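Local structure of putative alpha-N-acetylgalactosaminidase (Bacillus halodurans C-125, 3CC1) at residues A[12-22]-A[312-322]; A[293-302]-A[323-331]. The protein probably hydrolyses terminal alpha-linked N-acetylgalactosamine residues from glycoconjugates, as a glycoside hydrolase of the alpha-galactosidase family. One frame throughout, in Å; residues are numbered along the deposited sequence.

Contact 1. Residues A[12-22]-A[312-322]. Unlike the reference sequence in segment 312-322: His312 (reference Arg).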
# COMPACT_ATOMS: atom_id res chain seq x y z
N PRO A 12 -18.06 20.37 -17.74
CA PRO A 12 -17.38 20.69 -16.46
C PRO A 12 -17.13 22.20 -16.34
O PRO A 12 -16.74 22.82 -17.32
CB PRO A 12 -16.06 19.93 -16.54
CG PRO A 12 -16.35 18.76 -17.49
CD PRO A 12 -17.45 19.21 -18.43
N PRO A 13 -17.40 22.78 -15.17
CA PRO A 13 -17.15 24.22 -14.99
C PRO A 13 -15.70 24.60 -15.25
O PRO A 13 -14.77 23.90 -14.86
CB PRO A 13 -17.52 24.45 -13.51
CG PRO A 13 -18.51 23.38 -13.19
CD PRO A 13 -18.05 22.18 -13.98
N MSE A 14 -15.56 25.72 -15.95
CA MSE A 14 -14.29 26.38 -16.17
C MSE A 14 -14.37 27.81 -15.65
O MSE A 14 -15.31 28.58 -15.98
CB MSE A 14 -13.97 26.41 -17.68
CG MSE A 14 -13.73 25.03 -18.31
SE MSE A 14 -13.48 25.13 -20.19
CE MSE A 14 -12.01 26.41 -20.27
N GLY A 15 -13.39 28.17 -14.84
CA GLY A 15 -13.38 29.48 -14.24
C GLY A 15 -12.17 29.76 -13.39
O GLY A 15 -11.13 29.16 -13.58
N TRP A 16 -12.34 30.75 -12.51
CA TRP A 16 -11.32 31.23 -11.61
C TRP A 16 -11.93 31.21 -10.22
O TRP A 16 -13.10 31.51 -10.02
CB TRP A 16 -10.89 32.66 -12.01
CG TRP A 16 -10.04 33.42 -11.00
CD1 TRP A 16 -8.68 33.41 -10.90
CD2 TRP A 16 -10.51 34.32 -9.96
NE1 TRP A 16 -8.28 34.17 -9.83
CE2 TRP A 16 -9.37 34.78 -9.27
CE3 TRP A 16 -11.77 34.74 -9.53
CZ2 TRP A 16 -9.45 35.67 -8.22
CZ3 TRP A 16 -11.85 35.66 -8.48
CH2 TRP A 16 -10.70 36.11 -7.85
N ASN A 17 -11.11 30.83 -9.25
CA ASN A 17 -11.49 30.82 -7.85
C ASN A 17 -10.43 31.57 -7.02
O ASN A 17 -9.25 31.42 -7.24
CB ASN A 17 -11.69 29.36 -7.41
CG ASN A 17 -12.02 29.20 -5.93
OD1 ASN A 17 -11.22 29.54 -5.07
ND2 ASN A 17 -13.20 28.67 -5.65
N SER A 18 -10.90 32.39 -6.08
CA SER A 18 -10.08 33.34 -5.31
C SER A 18 -9.16 32.69 -4.27
O SER A 18 -8.29 33.37 -3.74
CB SER A 18 -10.97 34.35 -4.58
OG SER A 18 -11.76 33.74 -3.58
N TRP A 19 -9.32 31.40 -4.01
CA TRP A 19 -8.66 30.76 -2.86
C TRP A 19 -7.13 30.68 -2.92
O TRP A 19 -6.45 31.05 -1.96
CB TRP A 19 -9.23 29.37 -2.57
CG TRP A 19 -8.62 28.80 -1.34
CD1 TRP A 19 -7.60 27.90 -1.29
CD2 TRP A 19 -8.96 29.09 0.03
NE1 TRP A 19 -7.29 27.62 0.02
CE2 TRP A 19 -8.10 28.32 0.84
CE3 TRP A 19 -9.90 29.91 0.65
CZ2 TRP A 19 -8.13 28.38 2.24
CZ3 TRP A 19 -9.95 29.96 2.03
CH2 TRP A 19 -9.07 29.21 2.81
N ASP A 20 -6.59 30.19 -4.03
CA ASP A 20 -5.13 29.91 -4.07
C ASP A 20 -4.29 31.21 -4.06
O ASP A 20 -3.13 31.19 -3.67
CB ASP A 20 -4.73 29.07 -5.28
CG ASP A 20 -5.10 27.59 -5.17
OD1 ASP A 20 -5.73 27.14 -4.18
OD2 ASP A 20 -4.72 26.86 -6.12
N CYS A 21 -4.88 32.32 -4.51
CA CYS A 21 -4.20 33.63 -4.55
C CYS A 21 -4.50 34.46 -3.31
O CYS A 21 -3.59 35.05 -2.75
CB CYS A 21 -4.47 34.42 -5.84
SG CYS A 21 -6.19 34.35 -6.48
N TYR A 22 -5.76 34.49 -2.86
CA TYR A 22 -6.18 35.43 -1.81
C TYR A 22 -6.81 34.78 -0.58
O TYR A 22 -7.25 35.45 0.36
CB TYR A 22 -7.14 36.51 -2.37
CG TYR A 22 -6.48 37.31 -3.46
CD1 TYR A 22 -5.35 38.07 -3.16
CD2 TYR A 22 -6.92 37.25 -4.78
CE1 TYR A 22 -4.69 38.77 -4.14
CE2 TYR A 22 -6.27 37.96 -5.78
CZ TYR A 22 -5.16 38.73 -5.44
OH TYR A 22 -4.47 39.42 -6.41
N HIS A 312 -12.20 14.84 -16.97
CA HIS A 312 -13.34 15.78 -16.90
C HIS A 312 -13.43 16.50 -15.54
O HIS A 312 -14.51 16.76 -15.05
CB HIS A 312 -14.67 15.07 -17.16
CG HIS A 312 -14.88 14.63 -18.58
ND1 HIS A 312 -14.72 15.47 -19.65
CD2 HIS A 312 -15.31 13.45 -19.09
CE1 HIS A 312 -15.01 14.82 -20.76
NE2 HIS A 312 -15.39 13.60 -20.45
N SER A 313 -12.30 16.85 -14.95
CA SER A 313 -12.33 17.64 -13.74
C SER A 313 -12.77 19.08 -14.09
O SER A 313 -12.37 19.62 -15.16
CB SER A 313 -10.94 17.67 -13.09
OG SER A 313 -10.94 18.37 -11.84
N PRO A 314 -13.55 19.72 -13.21
CA PRO A 314 -13.64 21.17 -13.35
C PRO A 314 -12.26 21.79 -13.42
O PRO A 314 -11.32 21.27 -12.85
CB PRO A 314 -14.34 21.64 -12.07
CG PRO A 314 -14.98 20.45 -11.51
CD PRO A 314 -14.29 19.23 -12.03
N LEU A 315 -12.16 22.87 -14.17
CA LEU A 315 -10.93 23.61 -14.35
C LEU A 315 -11.11 24.97 -13.70
O LEU A 315 -11.68 25.88 -14.29
CB LEU A 315 -10.62 23.79 -15.86
CG LEU A 315 -10.41 22.50 -16.67
CD1 LEU A 315 -10.02 22.79 -18.19
CD2 LEU A 315 -9.39 21.55 -16.01
N MSE A 316 -10.62 25.10 -12.46
CA MSE A 316 -10.69 26.37 -11.73
C MSE A 316 -9.30 26.94 -11.50
O MSE A 316 -8.58 26.48 -10.61
CB MSE A 316 -11.38 26.18 -10.39
CG MSE A 316 -12.85 25.88 -10.54
SE MSE A 316 -13.93 27.45 -11.05
CE MSE A 316 -14.78 26.39 -12.14
N PHE A 317 -8.94 27.97 -12.23
CA PHE A 317 -7.66 28.59 -12.11
C PHE A 317 -7.53 29.35 -10.81
O PHE A 317 -8.36 30.14 -10.51
CB PHE A 317 -7.46 29.54 -13.27
CG PHE A 317 -6.09 30.11 -13.38
CD1 PHE A 317 -5.77 31.27 -12.78
CD2 PHE A 317 -5.13 29.51 -14.14
CE1 PHE A 317 -4.54 31.79 -12.90
CE2 PHE A 317 -3.90 30.04 -14.28
CZ PHE A 317 -3.60 31.18 -13.65
N GLY A 318 -6.46 29.14 -10.09
CA GLY A 318 -6.32 29.68 -8.75
C GLY A 318 -5.32 30.81 -8.58
O GLY A 318 -5.18 31.39 -7.48
N GLY A 319 -4.64 31.13 -9.66
CA GLY A 319 -3.73 32.27 -9.70
C GLY A 319 -4.42 33.61 -9.94
O GLY A 319 -5.60 33.69 -10.30
N GLU A 320 -3.65 34.65 -9.66
CA GLU A 320 -4.01 36.01 -10.00
C GLU A 320 -3.76 36.17 -11.50
O GLU A 320 -2.63 36.40 -11.92
CB GLU A 320 -3.19 37.02 -9.19
CG GLU A 320 -3.30 38.50 -9.66
CD GLU A 320 -4.74 38.99 -9.89
OE1 GLU A 320 -5.49 39.18 -8.90
OE2 GLU A 320 -5.09 39.21 -11.07
N LEU A 321 -4.85 36.08 -12.25
CA LEU A 321 -4.80 36.06 -13.72
C LEU A 321 -4.03 37.24 -14.32
O LEU A 321 -3.36 37.09 -15.36
CB LEU A 321 -6.22 36.01 -14.31
CG LEU A 321 -6.95 34.67 -14.25
CD1 LEU A 321 -8.43 34.88 -14.56
CD2 LEU A 321 -6.32 33.64 -15.20
N ARG A 322 -4.15 38.40 -13.68
CA ARG A 322 -3.60 39.63 -14.23
C ARG A 322 -2.09 39.57 -14.28
O ARG A 322 -1.47 40.30 -15.05
CB ARG A 322 -4.05 40.88 -13.47
CG ARG A 322 -5.45 41.34 -13.83
CD ARG A 322 -5.99 42.33 -12.83
NE ARG A 322 -6.09 41.76 -11.49
CZ ARG A 322 -6.33 42.49 -10.40
NH1 ARG A 322 -6.57 43.77 -10.50
NH2 ARG A 322 -6.40 41.93 -9.21

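Contact 2. Residues A[293-302]-A[323-331]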
# COMPACT_ATOMS: atom_id res chain seq x y z
N TRP A 293 5.36 32.47 -7.47
CA TRP A 293 5.02 31.77 -8.68
C TRP A 293 4.87 30.29 -8.33
O TRP A 293 5.54 29.78 -7.44
CB TRP A 293 6.12 31.90 -9.73
CG TRP A 293 5.61 31.69 -11.08
CD1 TRP A 293 5.80 30.59 -11.91
CD2 TRP A 293 4.82 32.62 -11.81
NE1 TRP A 293 5.17 30.81 -13.12
CE2 TRP A 293 4.55 32.04 -13.08
CE3 TRP A 293 4.32 33.88 -11.52
CZ2 TRP A 293 3.79 32.70 -14.04
CZ3 TRP A 293 3.58 34.53 -12.50
CH2 TRP A 293 3.31 33.95 -13.71
N THR A 294 3.97 29.62 -9.03
CA THR A 294 3.74 28.20 -8.80
C THR A 294 5.03 27.41 -8.69
O THR A 294 5.95 27.62 -9.42
CB THR A 294 2.83 27.56 -9.87
OG1 THR A 294 2.63 26.18 -9.54
CG2 THR A 294 3.42 27.66 -11.26
N ARG A 295 5.07 26.50 -7.73
CA ARG A 295 6.25 25.69 -7.50
C ARG A 295 6.33 24.56 -8.52
O ARG A 295 7.36 23.93 -8.62
CB ARG A 295 6.26 25.12 -6.08
CG ARG A 295 6.44 26.16 -5.00
CD ARG A 295 5.99 25.63 -3.66
NE ARG A 295 7.07 24.88 -3.03
CZ ARG A 295 7.12 23.55 -2.95
NH1 ARG A 295 6.17 22.74 -3.43
NH2 ARG A 295 8.17 23.01 -2.35
N PHE A 296 5.27 24.32 -9.28
CA PHE A 296 5.27 23.24 -10.26
C PHE A 296 6.19 23.62 -11.42
O PHE A 296 6.16 24.76 -11.91
CB PHE A 296 3.91 22.96 -10.83
CG PHE A 296 3.02 22.11 -9.95
CD1 PHE A 296 3.50 21.05 -9.25
CD2 PHE A 296 1.66 22.32 -9.95
CE1 PHE A 296 2.63 20.23 -8.49
CE2 PHE A 296 0.80 21.53 -9.20
CZ PHE A 296 1.30 20.49 -8.47
N THR A 297 7.01 22.66 -11.85
CA THR A 297 7.82 22.88 -13.03
C THR A 297 6.85 22.89 -14.21
O THR A 297 5.67 22.50 -14.08
CB THR A 297 8.85 21.77 -13.26
OG1 THR A 297 8.14 20.54 -13.49
CG2 THR A 297 9.86 21.66 -12.06
N LYS A 298 7.34 23.33 -15.35
CA LYS A 298 6.51 23.31 -16.56
C LYS A 298 6.02 21.91 -16.91
O LYS A 298 4.87 21.71 -17.28
CB LYS A 298 7.27 23.89 -17.74
CG LYS A 298 7.39 25.41 -17.67
CD LYS A 298 8.17 25.98 -18.83
CE LYS A 298 8.13 27.50 -18.75
NZ LYS A 298 8.84 28.03 -19.96
N ASP A 299 6.90 20.92 -16.77
CA ASP A 299 6.51 19.54 -17.02
C ASP A 299 5.34 19.12 -16.09
O ASP A 299 4.37 18.43 -16.49
CB ASP A 299 7.66 18.58 -16.85
CG ASP A 299 8.62 18.55 -18.04
OD1 ASP A 299 8.26 19.12 -19.12
OD2 ASP A 299 9.71 17.94 -17.87
N GLU A 300 5.47 19.48 -14.82
CA GLU A 300 4.44 19.17 -13.83
C GLU A 300 3.13 19.85 -14.09
O GLU A 300 2.09 19.27 -13.86
CB GLU A 300 4.95 19.52 -12.41
CG GLU A 300 6.02 18.54 -11.96
CD GLU A 300 6.77 19.02 -10.70
OE1 GLU A 300 6.67 20.21 -10.35
OE2 GLU A 300 7.49 18.19 -10.08
N GLN A 301 3.18 21.11 -14.52
CA GLN A 301 1.99 21.88 -14.85
C GLN A 301 1.20 21.18 -16.00
O GLN A 301 -0.02 21.00 -15.92
CB GLN A 301 2.36 23.32 -15.24
CG GLN A 301 2.97 24.18 -14.08
CD GLN A 301 3.43 25.54 -14.55
OE1 GLN A 301 2.72 26.21 -15.32
NE2 GLN A 301 4.63 25.96 -14.09
N LEU A 302 1.91 20.77 -17.05
CA LEU A 302 1.28 20.03 -18.17
C LEU A 302 0.76 18.67 -17.73
O LEU A 302 -0.29 18.26 -18.15
CB LEU A 302 2.26 19.83 -19.32
CG LEU A 302 2.69 21.11 -20.03
CD1 LEU A 302 3.83 20.80 -20.97
CD2 LEU A 302 1.57 21.74 -20.80
N ASP A 323 -1.51 38.67 -13.50
CA ASP A 323 -0.06 38.55 -13.45
C ASP A 323 0.47 37.42 -14.34
O ASP A 323 1.64 37.05 -14.25
CB ASP A 323 0.41 38.32 -12.02
CG ASP A 323 0.21 39.54 -11.16
OD1 ASP A 323 0.15 40.64 -11.74
OD2 ASP A 323 0.10 39.40 -9.93
N ASN A 324 -0.39 36.84 -15.16
CA ASN A 324 0.01 35.72 -16.03
C ASN A 324 1.19 36.11 -16.93
O ASN A 324 1.33 37.25 -17.34
CB ASN A 324 -1.12 35.30 -16.96
CG ASN A 324 -2.11 34.35 -16.32
OD1 ASN A 324 -1.90 33.88 -15.19
ND2 ASN A 324 -3.18 34.04 -17.06
N ASP A 325 2.03 35.14 -17.25
CA ASP A 325 3.00 35.30 -18.34
C ASP A 325 2.49 34.59 -19.56
O ASP A 325 1.41 34.01 -19.54
CB ASP A 325 4.39 34.78 -17.98
CG ASP A 325 4.39 33.34 -17.45
OD1 ASP A 325 3.33 32.66 -17.41
OD2 ASP A 325 5.48 32.88 -17.09
N GLU A 326 3.27 34.63 -20.63
CA GLU A 326 2.83 34.04 -21.88
C GLU A 326 2.68 32.53 -21.71
O GLU A 326 1.69 31.92 -22.16
CB GLU A 326 3.81 34.42 -23.02
CG GLU A 326 3.58 33.68 -24.32
N TRP A 327 3.62 31.92 -21.01
CA TRP A 327 3.52 30.48 -20.75
C TRP A 327 2.19 30.13 -20.07
O TRP A 327 1.48 29.22 -20.50
CB TRP A 327 4.70 29.97 -19.88
CG TRP A 327 4.43 28.62 -19.28
CD1 TRP A 327 3.92 28.36 -18.04
CD2 TRP A 327 4.62 27.35 -19.90
NE1 TRP A 327 3.79 27.02 -17.86
CE2 TRP A 327 4.20 26.37 -18.98
CE3 TRP A 327 5.10 26.93 -21.15
CZ2 TRP A 327 4.25 25.01 -19.25
CZ3 TRP A 327 5.14 25.59 -21.43
CH2 TRP A 327 4.73 24.63 -20.48
N THR A 328 1.86 30.83 -19.01
CA THR A 328 0.65 30.46 -18.23
C THR A 328 -0.64 30.64 -19.05
O THR A 328 -1.53 29.80 -19.04
CB THR A 328 0.59 31.19 -16.86
OG1 THR A 328 1.81 30.94 -16.15
CG2 THR A 328 -0.62 30.70 -15.99
N LEU A 329 -0.69 31.72 -19.81
CA LEU A 329 -1.84 32.01 -20.64
C LEU A 329 -1.99 30.93 -21.73
O LEU A 329 -3.11 30.53 -22.09
CB LEU A 329 -1.72 33.43 -21.28
CG LEU A 329 -2.89 33.78 -22.22
CD1 LEU A 329 -4.22 33.71 -21.46
CD2 LEU A 329 -2.72 35.14 -22.86
N SER A 330 -0.87 30.44 -22.22
CA SER A 330 -0.89 29.42 -23.28
C SER A 330 -1.44 28.09 -22.74
O SER A 330 -2.09 27.38 -23.47
CB SER A 330 0.50 29.22 -23.90
OG SER A 330 1.32 28.42 -23.04
N LEU A 331 -1.25 27.80 -21.44
CA LEU A 331 -1.87 26.62 -20.82
C LEU A 331 -3.39 26.69 -20.80
O LEU A 331 -4.07 25.65 -20.64
CB LEU A 331 -1.41 26.43 -19.36
CG LEU A 331 0.02 26.08 -19.01
CD1 LEU A 331 0.09 25.74 -17.48
CD2 LEU A 331 0.57 24.95 -19.77
O HOH W 1 1.94 28.77 -14.31

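Contact 1. Residues A[12-22]-A[312-322]
The pairing of strand 14-17 with strand 315-317 joins the first strand of the chain to the last strand of the parallel sheet, consistent with closure of the TIM barrel; Met14, Gly15 and Trp16 lie beside Leu315, Met316 and Phe317. Four backbone bonds alternate across the pair: Leu315 N to Pro13 O, Gly15 N to Leu315 O, Phe317 N to Gly15 O, and Asn17 N to Phe317 O. On one face Met14 and Leu315 run side by side, CG of Met14 4.1 Å from CB of Leu315. On the other, the Met316 side chain, a selenomethionine, bends back over the glycine. Its SE sits 3.7 Å from Gly15 C, and its methyl CE reaches CB of Pro13 at 3.6 Å; a side chain on Gly15 would meet SE closely.

From the end of the pairing the Trp16 side chain reaches past the sheet. With CG anti to the backbone N (chi1 168°), the indole extends along residues 318-321 and donates from NE1 to Gly319 O at 2.8 Å, a bent bond (132° at the hydrogen) although the oxygen lies in the indole plane. CD1 of Leu321 packs obliquely against the same ring, 4.0 Å from Trp16 CD1. Farther on, Tyr22 OH donates to Glu320 OE1 over 2.7 Å, on the anti side of the carboxylate, whose plane stands 55° from the phenol ring. Arg322 presents the side of its guanidinium from above the carboxylate plane, NE to OE2 (2.8 Å) and NH2 to OE1, while Asn34 of helix 28-41 also bonds OE1. So many donors around one buried carboxylate would probably stabilise its negative charge and hold Glu320 in a single orientation.

Contact 2. Residues A[293-302]-A[323-331]
Two neighbouring helices of the TIM-barrel domain, 298-310 and 326-332, meet here at their N-terminal turns, running nearly parallel at 17° with the axes of their short segments 11.8 Å apart. Ahead of the first helix, Trp293 brings its benzene edge to the start of the second: CZ2 lies 3.4 Å from Asp325 OD1, and Asp323 O is also at the ring edge. The Asp325 carboxylate already serves as the N-cap of helix 326-332, its OD1 accepting from both N and OG1 of Thr328. Thr297 caps the other helix, forming a capping box with Glu300.

Lys298 then lays its extended aliphatic chain across one face of the Trp327 indole, a CH-pi contact with CG 3.8 Å from the centroid of the six-membered ring. Leu331 CD2 covers the opposite face near the rim, and the indole is sandwiched. One turn on, Gln301 accepts from Trp327 NE1 through OE1 at 2.9 Å; the oxygen lies in the indole plane, yet the N-H approaches from above the amide plane, with the two planes 82° apart. NE2 of Gln301 is tied back to Phe296 O, which fixes the rotation of the amide. One water donates to both Gln301 OE1 and Thr328 OG1, linking the two segments a second time. Replacing Trp327 by an alanine would probably leave Gln301 OE1 without its indole donor and open a gap between Lys298 and Leu331. Leu302 completes the seam, its CD1 at the indole edge and its CD2 3.5 Å from Leu331 CD2.

The centres of the two contacts lie about 13 Å apart in the TIM-barrel domain, and their segments alternate along the chain: 12-22, 293-302, 312-322, 323-331. Helix 298-310, strand 315-317 and helix 326-332 follow one another, so contact 2 joins the helices that precede and follow the strand paired in contact 1. Phe317 bridges the two contacts: its ring packs on Asn324 and Thr328, with CE2 3.8 Å from Thr328 CG2. The pair thus illustrates how a barrel is built in layers, strand 14-17 near the N-terminus meeting a strand about 300 residues later, while neighbouring helices pack together outside the sheet.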